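Local coordinates for protein putative acetamidase/formamidase (PDB 5UBU) that probably hydrolyses carbon-nitrogen bonds other than peptide bonds in linear amides, and binds sodium ions, at residues 62-67 with 121-126; 153-156 with 162-165; 156-161 with 233-238; 197-202 with 265-270. All blocks are in the same frame, centred on the assembly; numbering follows the deposited sequence.

Interaction 1. Residues 62-67 with 121-126; sequences DAFEGA and AMIPHF
Asp62 OD1 braces the loop that carries Phe64 across to Ala121 and Ile123. It accepts the N-H of Gly66 at 2.9 Å from Gly66 N, nearly straight at 174° and from above the carboxylate plane, and the N-H of Phe64 only weakly. Two overlapping tight turns, type I from Asp62 to Glu65 and type I' from Phe64 to Ala67, wind the loop round this oxygen. With CG anti to the carbonyl carbon (chi1 -43°), Phe64 extends its ring from the loop toward residues 121-126. Its CE1 comes 4.1 Å from CD1 of Ile123, which lies at the ring edge, near the plane, and the two side chains pass each other in opposite directions. The CZ atom meets Ala121 CB at 4.2 Å, an oblique approach. No hydrogen bond joins the segments, so the crossing is buried apolar contact alone. Ile119 and Leu79 add further apolar surface to the ring. Phe64 also touches Glu236 and stands about 7 Å from a bound sodium ion: a turn-rich loop packed on the end of strand 117-122, which is outermost in a four-stranded antiparallel sheet within the chain, and on the loop just after it, in the second shell of the metal site.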
loop_
_atom_site.group_PDB
_atom_site.type_symbol
_atom_site.label_atom_id
_atom_site.label_comp_id
_atom_site.label_asym_id
_atom_site.label_seq_id
_atom_site.Cartn_x
_atom_site.Cartn_y
_atom_site.Cartn_z
ATOM N N ASP B 62 -30.784 -6.490 -7.348
ATOM C CA ASP B 62 -29.524 -7.067 -6.899
ATOM C C ASP B 62 -28.344 -6.439 -7.649
ATOM O O ASP B 62 -28.532 -5.721 -8.626
ATOM C CB ASP B 62 -29.534 -8.615 -6.981
ATOM C CG ASP B 62 -29.473 -9.168 -8.421
ATOM O OD1 ASP B 62 -29.069 -8.445 -9.355
ATOM O OD2 ASP B 62 -29.782 -10.377 -8.619
ATOM N N ALA B 63 -27.137 -6.727 -7.187
ATOM C CA ALA B 63 -25.918 -6.190 -7.792
ATOM C C ALA B 63 -25.720 -6.508 -9.279
ATOM O O ALA B 63 -24.995 -5.783 -9.969
ATOM C CB ALA B 63 -24.713 -6.676 -7.014
ATOM N N PHE B 64 -26.359 -7.564 -9.767
ATOM C CA PHE B 64 -26.226 -7.983 -11.169
ATOM C C PHE B 64 -27.428 -7.572 -12.025
ATOM O O PHE B 64 -27.495 -7.902 -13.207
ATOM C CB PHE B 64 -26.043 -9.510 -11.224
ATOM C CG PHE B 64 -25.092 -10.038 -10.178
ATOM C CD1 PHE B 64 -23.731 -9.737 -10.249
ATOM C CD2 PHE B 64 -25.554 -10.817 -9.113
ATOM C CE1 PHE B 64 -22.851 -10.209 -9.281
ATOM C CE2 PHE B 64 -24.674 -11.282 -8.154
ATOM C CZ PHE B 64 -23.323 -10.977 -8.232
ATOM N N GLU B 65 -28.345 -6.821 -11.417
ATOM C CA GLU B 65 -29.590 -6.359 -12.050
ATOM C C GLU B 65 -30.348 -7.549 -12.665
ATOM O O GLU B 65 -30.809 -7.496 -13.798
ATOM C CB GLU B 65 -29.329 -5.221 -13.060
ATOM C CG GLU B 65 -30.587 -4.419 -13.388
ATOM C CD GLU B 65 -30.360 -3.174 -14.229
ATOM O OE1 GLU B 65 -31.224 -2.266 -14.164
ATOM O OE2 GLU B 65 -29.332 -3.092 -14.934
ATOM N N GLY B 66 -30.444 -8.628 -11.884
ATOM C CA GLY B 66 -31.129 -9.852 -12.282
ATOM C C GLY B 66 -30.531 -10.648 -13.436
ATOM O O GLY B 66 -31.156 -11.598 -13.922
ATOM N N ALA B 67 -29.314 -10.299 -13.858
ATOM C CA ALA B 67 -28.670 -10.990 -14.985
ATOM C C ALA B 67 -28.289 -12.434 -14.690
ATOM O O ALA B 67 -28.143 -13.233 -15.619
ATOM C CB ALA B 67 -27.441 -10.223 -15.441
ATOM N N ALA B 121 -21.119 -14.775 -5.982
ATOM C CA ALA B 121 -20.382 -15.129 -7.187
ATOM C C ALA B 121 -18.912 -14.786 -7.126
ATOM O O ALA B 121 -18.508 -13.838 -6.449
ATOM C CB ALA B 121 -21.014 -14.435 -8.390
HETATM N N MSE B 122 -18.132 -15.584 -7.848
HETATM C CA MSE B 122 -16.698 -15.402 -7.966
HETATM C C MSE B 122 -16.528 -14.940 -9.376
HETATM O O MSE B 122 -16.573 -15.726 -10.313
HETATM C CB MSE B 122 -15.940 -16.687 -7.708
HETATM C CG MSE B 122 -15.637 -16.861 -6.228
HETATM SE SE MSE B 122 -14.980 -18.715 -5.947
HETATM C CE MSE B 122 -13.204 -18.537 -6.742
ATOM N N ILE B 123 -16.375 -13.633 -9.528
ATOM C CA ILE B 123 -16.213 -12.999 -10.823
ATOM C C ILE B 123 -14.734 -13.000 -11.207
ATOM O O ILE B 123 -13.890 -12.619 -10.390
ATOM C CB ILE B 123 -16.749 -11.559 -10.768
ATOM C CG1 ILE B 123 -18.221 -11.584 -10.307
ATOM C CG2 ILE B 123 -16.579 -10.876 -12.123
ATOM C CD1 ILE B 123 -18.853 -10.228 -10.091
ATOM N N PRO B 124 -14.400 -13.443 -12.433
ATOM C CA PRO B 124 -12.987 -13.437 -12.808
ATOM C C PRO B 124 -12.355 -12.042 -12.729
ATOM O O PRO B 124 -12.994 -11.047 -13.097
ATOM C CB PRO B 124 -13.002 -13.945 -14.249
ATOM C CG PRO B 124 -14.193 -14.849 -14.296
ATOM C CD PRO B 124 -15.218 -14.178 -13.419
ATOM N N HIS B 125 -11.127 -11.989 -12.213
ATOM C CA HIS B 125 -10.369 -10.748 -12.066
ATOM C C HIS B 125 -11.010 -9.748 -11.095
ATOM O O HIS B 125 -10.821 -8.534 -11.219
ATOM C CB HIS B 125 -10.110 -10.105 -13.435
ATOM C CG HIS B 125 -9.499 -11.048 -14.422
ATOM N ND1 HIS B 125 -8.171 -11.430 -14.364
ATOM C CD2 HIS B 125 -10.034 -11.691 -15.487
ATOM C CE1 HIS B 125 -7.916 -12.269 -15.351
ATOM N NE2 HIS B 125 -9.026 -12.439 -16.051
ATOM N N PHE B 126 -11.753 -10.273 -10.123
ATOM C CA PHE B 126 -12.405 -9.441 -9.120
ATOM C C PHE B 126 -12.552 -10.214 -7.809
ATOM O O PHE B 126 -13.100 -11.302 -7.786
ATOM C CB PHE B 126 -13.748 -8.953 -9.630
ATOM C CG PHE B 126 -14.425 -7.978 -8.708
ATOM C CD1 PHE B 126 -13.997 -6.650 -8.639
ATOM C CD2 PHE B 126 -15.500 -8.374 -7.917
ATOM C CE1 PHE B 126 -14.618 -5.750 -7.794
ATOM C CE2 PHE B 126 -16.131 -7.470 -7.076
ATOM C CZ PHE B 126 -15.690 -6.155 -7.010
#

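Interaction 2. Residues 153-156 with 162-165; sequences SEKV and HTLP
Two backbone hydrogen bonds pair Val156 with Leu164. Val156 N gives its hydrogen to Leu164 O at 2.7 Å, with 165° at the hydrogen, and Leu164 N returns one to Val156 O at 2.9 Å. This is an antiparallel hydrogen-bonded pair. Next to it Lys155 and Pro165 form a non-hydrogen-bonded pair, a position where the proline's missing N-H costs no bond across the ladder, and Lys155 CA approaches Leu164 O at 3.4 Å in a CA-H...O contact. The ladder belongs to the beta hairpin of strands 155-157 and 164-165, whose second strand is the outermost of a four-stranded antiparallel sheet within the chain. Apolar contacts fall on its two faces. Val156 and Leu164 share the buried one, CB to CB 4.2 Å. On the exposed face the extended chain of Lys155 crosses Thr163 obliquely, CD resting 3.7 Å from Thr163 CG2. One methyl has a carbonyl oxygen for a neighbour: Val156 CG2, set beside its own backbone N (CG1 anti to that N, chi1 179°), lies 4.0 Å from Pro165 O. Outside the two segments, Asp152 OD1 accepts the backbone N-H groups of Glu154 and Lys155, and His162 NE2 bonds to the backbone O of Leu329 of the second subunit, where Phe294 of that subunit also meets the imidazole.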
loop_
_atom_site.group_PDB
_atom_site.type_symbol
_atom_site.label_atom_id
_atom_site.label_comp_id
_atom_site.label_asym_id
_atom_site.label_seq_id
_atom_site.Cartn_x
_atom_site.Cartn_y
_atom_site.Cartn_z
ATOM N N SER B 153 -36.727 -13.977 5.805
ATOM C CA SER B 153 -36.499 -12.928 6.819
ATOM C C SER B 153 -35.772 -13.389 8.085
ATOM O O SER B 153 -35.462 -12.570 8.950
ATOM C CB SER B 153 -37.850 -12.317 7.231
ATOM O OG SER B 153 -38.689 -13.298 7.832
ATOM N N GLU B 154 -35.481 -14.685 8.172
ATOM C CA GLU B 154 -34.846 -15.261 9.342
ATOM C C GLU B 154 -33.466 -15.875 9.059
ATOM O O GLU B 154 -32.544 -15.717 9.860
ATOM C CB GLU B 154 -35.800 -16.326 9.897
ATOM C CG GLU B 154 -35.487 -16.841 11.296
ATOM C CD GLU B 154 -36.612 -17.678 11.896
ATOM O OE1 GLU B 154 -37.718 -17.758 11.298
ATOM O OE2 GLU B 154 -36.390 -18.251 12.991
ATOM N N LYS B 155 -33.321 -16.571 7.930
ATOM C CA LYS B 155 -32.065 -17.279 7.611
ATOM C C LYS B 155 -31.653 -17.294 6.131
ATOM O O LYS B 155 -32.470 -17.085 5.242
ATOM C CB LYS B 155 -32.198 -18.739 8.085
ATOM C CG LYS B 155 -32.433 -18.858 9.592
ATOM C CD LYS B 155 -32.636 -20.242 10.136
ATOM C CE LYS B 155 -32.787 -20.127 11.653
ATOM N NZ LYS B 155 -33.079 -21.407 12.369
ATOM N N VAL B 156 -30.363 -17.554 5.908
ATOM C CA VAL B 156 -29.753 -17.655 4.574
ATOM C C VAL B 156 -29.295 -19.108 4.454
ATOM O O VAL B 156 -28.381 -19.534 5.156
ATOM C CB VAL B 156 -28.565 -16.695 4.415
ATOM C CG1 VAL B 156 -27.940 -16.837 3.031
ATOM C CG2 VAL B 156 -29.007 -15.250 4.661
ATOM N N HIS B 162 -24.135 -25.334 6.405
ATOM C CA HIS B 162 -24.230 -23.975 6.970
ATOM C C HIS B 162 -25.504 -23.209 6.654
ATOM O O HIS B 162 -25.862 -23.032 5.492
ATOM C CB HIS B 162 -23.041 -23.122 6.517
ATOM C CG HIS B 162 -21.716 -23.695 6.895
ATOM N ND1 HIS B 162 -20.908 -24.360 5.998
ATOM C CD2 HIS B 162 -21.076 -23.742 8.087
ATOM C CE1 HIS B 162 -19.813 -24.765 6.614
ATOM N NE2 HIS B 162 -19.893 -24.408 7.884
ATOM N N THR B 163 -26.176 -22.772 7.719
ATOM C CA THR B 163 -27.382 -21.961 7.627
ATOM C C THR B 163 -26.970 -20.702 8.363
ATOM O O THR B 163 -26.698 -20.746 9.560
ATOM C CB THR B 163 -28.595 -22.636 8.288
ATOM O OG1 THR B 163 -28.886 -23.853 7.599
ATOM C CG2 THR B 163 -29.822 -21.729 8.201
ATOM N N LEU B 164 -26.883 -19.594 7.639
ATOM C CA LEU B 164 -26.444 -18.327 8.223
ATOM C C LEU B 164 -27.614 -17.444 8.643
ATOM O O LEU B 164 -28.685 -17.498 8.020
ATOM C CB LEU B 164 -25.605 -17.561 7.208
ATOM C CG LEU B 164 -24.476 -18.338 6.547
ATOM C CD1 LEU B 164 -23.780 -17.440 5.531
ATOM C CD2 LEU B 164 -23.522 -18.883 7.611
ATOM N N PRO B 165 -27.428 -16.635 9.707
ATOM C CA PRO B 165 -28.516 -15.739 10.087
ATOM C C PRO B 165 -28.696 -14.632 9.051
ATOM O O PRO B 165 -27.744 -14.243 8.374
ATOM C CB PRO B 165 -28.048 -15.139 11.420
ATOM C CG PRO B 165 -26.997 -16.060 11.921
ATOM C CD PRO B 165 -26.341 -16.629 10.700
#

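Interaction 3. Residues 156-161 with 233-238; sequences VYWSER and TAVEFA. With NA (sodium ion), chain G.
Val235 sets one methyl, CG2, against both Val156 and Trp158 and supplies about half of the surface buried here. That methyl sits beside its own backbone N, anti to the carbonyl carbon, since CG1 takes the place anti to N (chi1 171°). From Val156 the branch that answers is CG1, 4.3 Å from Val235 CG2. Trp158 brings the six-membered part of its indole: CZ3 lies 4.1 Å from the same Val235 CG2, which meets the ring at its edge, near the plane. The far side of the indole is tied to another chain, NE1 bonding to Asp298 OD1 of the second subunit, while Arg147 forms a cation-pi contact with the ring. Next along the chain, Glu236 turns the other way. Bent at chi2, it holds a sodium ion with both carboxylate oxygens, OE1 and OE2 each 2.2 Å from the metal, and Asp220 and His222 share that ion. OE1 also accepts the N-H of Ala234, at 3.1 Å from Ala234 N and from above the carboxylate plane. Contact across the segments is thus apolar, without hydrogen bonds, while the adjoining Glu236 carries the polar chemistry: two metal bonds and the Ala234 N-H probably fix its carboxylate's rotation.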
loop_
_atom_site.group_PDB
_atom_site.type_symbol
_atom_site.label_atom_id
_atom_site.label_comp_id
_atom_site.label_asym_id
_atom_site.label_seq_id
_atom_site.Cartn_x
_atom_site.Cartn_y
_atom_site.Cartn_z
ATOM N N VAL B 156 -30.363 -17.554 5.908
ATOM C CA VAL B 156 -29.753 -17.655 4.574
ATOM C C VAL B 156 -29.295 -19.108 4.454
ATOM O O VAL B 156 -28.381 -19.534 5.156
ATOM C CB VAL B 156 -28.565 -16.695 4.415
ATOM C CG1 VAL B 156 -27.940 -16.837 3.031
ATOM C CG2 VAL B 156 -29.007 -15.250 4.661
ATOM N N TYR B 157 -29.937 -19.865 3.566
ATOM C CA TYR B 157 -29.659 -21.298 3.406
ATOM C C TYR B 157 -28.472 -21.591 2.498
ATOM O O TYR B 157 -28.629 -22.137 1.405
ATOM C CB TYR B 157 -30.932 -22.005 2.925
ATOM C CG TYR B 157 -32.087 -21.765 3.867
ATOM C CD1 TYR B 157 -32.232 -22.518 5.032
ATOM C CD2 TYR B 157 -33.018 -20.760 3.618
ATOM C CE1 TYR B 157 -33.274 -22.286 5.913
ATOM C CE2 TYR B 157 -34.076 -20.528 4.489
ATOM C CZ TYR B 157 -34.195 -21.294 5.634
ATOM O OH TYR B 157 -35.228 -21.069 6.494
ATOM N N TRP B 158 -27.281 -21.257 2.995
ATOM C CA TRP B 158 -26.030 -21.432 2.255
ATOM C C TRP B 158 -25.801 -22.861 1.765
ATOM O O TRP B 158 -25.428 -23.068 0.615
ATOM C CB TRP B 158 -24.829 -20.983 3.103
ATOM C CG TRP B 158 -23.550 -21.024 2.353
ATOM C CD1 TRP B 158 -22.636 -22.036 2.331
ATOM C CD2 TRP B 158 -23.061 -20.015 1.472
ATOM N NE1 TRP B 158 -21.594 -21.709 1.496
ATOM C CE2 TRP B 158 -21.832 -20.470 0.958
ATOM C CE3 TRP B 158 -23.541 -18.764 1.067
ATOM C CZ2 TRP B 158 -21.076 -19.718 0.061
ATOM C CZ3 TRP B 158 -22.786 -18.013 0.186
ATOM C CH2 TRP B 158 -21.569 -18.492 -0.310
ATOM N N SER B 159 -26.001 -23.829 2.657
ATOM C CA SER B 159 -25.817 -25.242 2.324
ATOM C C SER B 159 -26.370 -26.143 3.429
ATOM O O SER B 159 -26.828 -25.656 4.462
ATOM C CB SER B 159 -24.323 -25.548 2.135
ATOM O OG SER B 159 -23.588 -25.303 3.326
ATOM N N GLU B 160 -26.329 -27.459 3.203
ATOM C CA GLU B 160 -26.759 -28.429 4.209
ATOM C C GLU B 160 -26.018 -28.186 5.519
ATOM O O GLU B 160 -26.604 -28.174 6.597
ATOM C CB GLU B 160 -26.454 -29.851 3.722
ATOM C CG GLU B 160 -27.445 -30.370 2.684
ATOM C CD GLU B 160 -28.715 -30.919 3.331
ATOM O OE1 GLU B 160 -28.572 -31.774 4.244
ATOM O OE2 GLU B 160 -29.840 -30.540 2.906
ATOM N N ARG B 161 -24.715 -27.975 5.381
ATOM C CA ARG B 161 -23.832 -27.765 6.516
ATOM C C ARG B 161 -23.977 -26.400 7.194
ATOM O O ARG B 161 -23.932 -26.320 8.423
ATOM C CB ARG B 161 -22.382 -27.975 6.074
ATOM C CG ARG B 161 -21.370 -27.863 7.196
ATOM C CD ARG B 161 -19.967 -28.137 6.704
ATOM N NE ARG B 161 -19.009 -28.078 7.802
ATOM C CZ ARG B 161 -17.697 -28.272 7.676
ATOM N NH1 ARG B 161 -16.904 -28.187 8.746
ATOM N NH2 ARG B 161 -17.171 -28.549 6.485
ATOM N N THR B 233 -18.051 -10.681 -3.667
ATOM C CA THR B 233 -19.488 -10.488 -3.462
ATOM C C THR B 233 -19.984 -11.107 -2.163
ATOM O O THR B 233 -19.415 -12.063 -1.648
ATOM C CB THR B 233 -20.328 -11.132 -4.604
ATOM O OG1 THR B 233 -20.267 -12.561 -4.524
ATOM C CG2 THR B 233 -19.851 -10.683 -5.975
ATOM N N ALA B 234 -21.070 -10.545 -1.658
ATOM C CA ALA B 234 -21.729 -11.031 -0.463
ATOM C C ALA B 234 -22.899 -11.844 -1.012
ATOM O O ALA B 234 -22.798 -12.382 -2.115
ATOM C CB ALA B 234 -22.220 -9.858 0.362
ATOM N N VAL B 235 -23.976 -11.986 -0.240
ATOM C CA VAL B 235 -25.168 -12.672 -0.740
ATOM C C VAL B 235 -26.023 -11.525 -1.280
ATOM O O VAL B 235 -26.748 -10.877 -0.540
ATOM C CB VAL B 235 -25.896 -13.514 0.334
ATOM C CG1 VAL B 235 -27.233 -14.021 -0.192
ATOM C CG2 VAL B 235 -25.012 -14.680 0.772
ATOM N N GLU B 236 -25.889 -11.280 -2.581
ATOM C CA GLU B 236 -26.589 -10.204 -3.274
ATOM C C GLU B 236 -28.059 -10.551 -3.494
ATOM O O GLU B 236 -28.369 -11.648 -3.989
ATOM C CB GLU B 236 -25.955 -9.998 -4.652
ATOM C CG GLU B 236 -24.435 -9.874 -4.680
ATOM C CD GLU B 236 -23.904 -8.674 -3.933
ATOM O OE1 GLU B 236 -22.697 -8.693 -3.591
ATOM O OE2 GLU B 236 -24.673 -7.717 -3.689
ATOM N N PHE B 237 -28.968 -9.627 -3.171
ATOM C CA PHE B 237 -30.400 -9.897 -3.369
ATOM C C PHE B 237 -31.227 -8.629 -3.613
ATOM O O PHE B 237 -30.790 -7.516 -3.338
ATOM C CB PHE B 237 -30.977 -10.722 -2.191
ATOM C CG PHE B 237 -31.286 -9.921 -0.944
ATOM C CD1 PHE B 237 -30.299 -9.248 -0.257
ATOM C CD2 PHE B 237 -32.570 -9.911 -0.415
ATOM C CE1 PHE B 237 -30.596 -8.529 0.899
ATOM C CE2 PHE B 237 -32.860 -9.201 0.752
ATOM C CZ PHE B 237 -31.866 -8.518 1.407
ATOM N N ALA B 238 -32.416 -8.840 -4.177
ATOM C CA ALA B 238 -33.374 -7.794 -4.453
ATOM C C ALA B 238 -34.157 -7.632 -3.150
ATOM O O ALA B 238 -34.581 -8.634 -2.566
ATOM C CB ALA B 238 -34.283 -8.200 -5.598
HETATM NA NA NA G . -22.829 -6.465 -3.403
#

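Interaction 4. Residues 197-202 with 265-270; sequences PDIGPG and MSIGSA
Ile199 and Ile267 reach toward each other tip to tip, CD1 to CD1 at 3.9 Å. Both isoleucines use the same conformation: CG1 anti to the carbonyl carbon (chi1 -61° in Ile199, -56° in Ile267) and the chain extended beyond it, which puts each CD1 at the far end of its side chain. Ile199 is the centre of an inverse gamma turn, with a weak bond of 2.9 Å from Gly200 N to Asp198 O. The second contact joins Asp198 to Met265, present as selenomethionine, and these side chains cross at about a right angle. Met265 leaves strand 263-270 with CG anti to its nitrogen and then bends at the selenium (chi3 -78°), bringing CE beside the aspartate carboxylate, nearest to OD2 (Met265 CE to Asp198 OD2 3.3 Å). Met258 packs against both residues, and Met194 against both isoleucines. The loop between strands 191-193 and 203-208 is thereby laid on strand 263-270 of the nine-stranded mixed sheet, deep in the chain. No hydrogen bond crosses between the segments. The carboxylate finds its charge partner in Arg310, through a salt bridge from OD1 to NH1, so the selenomethionine methyl packs beside a carboxylate whose polar pairing lies elsewhere.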
loop_
_atom_site.group_PDB
_atom_site.type_symbol
_atom_site.label_atom_id
_atom_site.label_comp_id
_atom_site.label_asym_id
_atom_site.label_seq_id
_atom_site.Cartn_x
_atom_site.Cartn_y
_atom_site.Cartn_z
ATOM N N PRO B 197 -21.036 -3.939 6.741
ATOM C CA PRO B 197 -22.131 -4.748 7.318
ATOM C C PRO B 197 -23.033 -4.049 8.326
ATOM O O PRO B 197 -24.191 -4.439 8.478
ATOM C CB PRO B 197 -21.399 -5.887 8.027
ATOM C CG PRO B 197 -20.109 -6.009 7.309
ATOM C CD PRO B 197 -19.738 -4.633 6.845
ATOM N N ASP B 198 -22.508 -3.033 8.999
ATOM C CA ASP B 198 -23.257 -2.293 10.028
ATOM C C ASP B 198 -24.358 -1.364 9.501
ATOM O O ASP B 198 -25.233 -0.954 10.262
ATOM C CB ASP B 198 -22.272 -1.481 10.862
ATOM C CG ASP B 198 -21.221 -2.341 11.514
ATOM O OD1 ASP B 198 -21.507 -2.986 12.537
ATOM O OD2 ASP B 198 -20.087 -2.330 11.026
ATOM N N ILE B 199 -24.319 -1.047 8.211
ATOM C CA ILE B 199 -25.303 -0.159 7.591
ATOM C C ILE B 199 -26.569 -0.940 7.212
ATOM O O ILE B 199 -26.882 -1.138 6.039
ATOM C CB ILE B 199 -24.673 0.582 6.386
ATOM C CG1 ILE B 199 -23.500 1.423 6.897
ATOM C CG2 ILE B 199 -25.690 1.486 5.685
ATOM C CD1 ILE B 199 -22.714 2.110 5.810
ATOM N N GLY B 200 -27.288 -1.377 8.242
ATOM C CA GLY B 200 -28.530 -2.132 8.071
ATOM C C GLY B 200 -29.613 -1.614 9.006
ATOM O O GLY B 200 -29.481 -0.526 9.578
ATOM N N PRO B 201 -30.703 -2.389 9.163
ATOM C CA PRO B 201 -31.791 -1.998 10.057
ATOM C C PRO B 201 -31.260 -1.612 11.424
ATOM O O PRO B 201 -30.433 -2.323 11.979
ATOM C CB PRO B 201 -32.646 -3.253 10.136
ATOM C CG PRO B 201 -32.427 -3.922 8.822
ATOM C CD PRO B 201 -31.014 -3.628 8.423
ATOM N N GLY B 202 -31.713 -0.473 11.933
ATOM C CA GLY B 202 -31.273 0.031 13.231
ATOM C C GLY B 202 -30.060 0.941 13.167
ATOM O O GLY B 202 -29.502 1.284 14.207
HETATM N N MSE B 265 -19.500 5.823 14.326
HETATM C CA MSE B 265 -18.430 5.368 13.453
HETATM C C MSE B 265 -18.132 6.311 12.335
HETATM O O MSE B 265 -19.037 6.908 11.773
HETATM C CB MSE B 265 -18.905 4.027 12.871
HETATM C CG MSE B 265 -17.944 3.367 11.863
HETATM SE SE MSE B 265 -18.880 2.021 10.737
HETATM C CE MSE B 265 -18.900 0.604 12.087
ATOM N N SER B 266 -16.848 6.468 12.023
ATOM C CA SER B 266 -16.401 7.293 10.902
ATOM C C SER B 266 -15.986 6.305 9.821
ATOM O O SER B 266 -15.213 5.380 10.085
ATOM C CB SER B 266 -15.239 8.192 11.288
ATOM O OG SER B 266 -15.649 9.203 12.187
ATOM N N ILE B 267 -16.492 6.506 8.608
ATOM C CA ILE B 267 -16.225 5.599 7.493
ATOM C C ILE B 267 -15.309 6.208 6.443
ATOM O O ILE B 267 -15.704 7.112 5.728
ATOM C CB ILE B 267 -17.552 5.181 6.831
ATOM C CG1 ILE B 267 -18.482 4.556 7.887
ATOM C CG2 ILE B 267 -17.300 4.209 5.680
ATOM C CD1 ILE B 267 -19.882 4.253 7.401
ATOM N N GLY B 268 -14.091 5.690 6.352
ATOM C CA GLY B 268 -13.111 6.171 5.382
ATOM C C GLY B 268 -12.934 5.179 4.252
ATOM O O GLY B 268 -13.052 3.973 4.467
ATOM N N SER B 269 -12.641 5.676 3.053
ATOM C CA SER B 269 -12.442 4.806 1.894
ATOM C C SER B 269 -11.239 5.230 1.082
ATOM O O SER B 269 -11.120 6.392 0.723
ATOM C CB SER B 269 -13.689 4.796 1.005
ATOM O OG SER B 269 -14.796 4.265 1.691
ATOM N N ALA B 270 -10.362 4.273 0.776
ATOM C CA ALA B 270 -9.145 4.533 -0.003
ATOM C C ALA B 270 -8.300 3.270 -0.211
ATOM O O ALA B 270 -8.693 2.170 0.168
ATOM C CB ALA B 270 -8.297 5.592 0.709
#

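Interactions 1, 2 and 3 gather round the four-stranded sheet that includes strands 117-122 and 155-157. Interactions 2 and 3 share Val156, their centres 8 Å apart, and both touch the second subunit. Interaction 1 reaches interaction 3, 14 Å away between centres, on two fronts: Phe64 CE2 packs 3.8 Å from Glu236 CG, and Ala121 N lies 2.8 Å from Thr233 OG1 in a probable hydrogen bond. The sodium ligand Glu236 is thus backed from the side of interaction 1. Interaction 4 stands apart on the nine-stranded sheet, its centre 21 to 22 Å from the others, although the Ile199 side chain is still about 11 Å from a bound sodium ion.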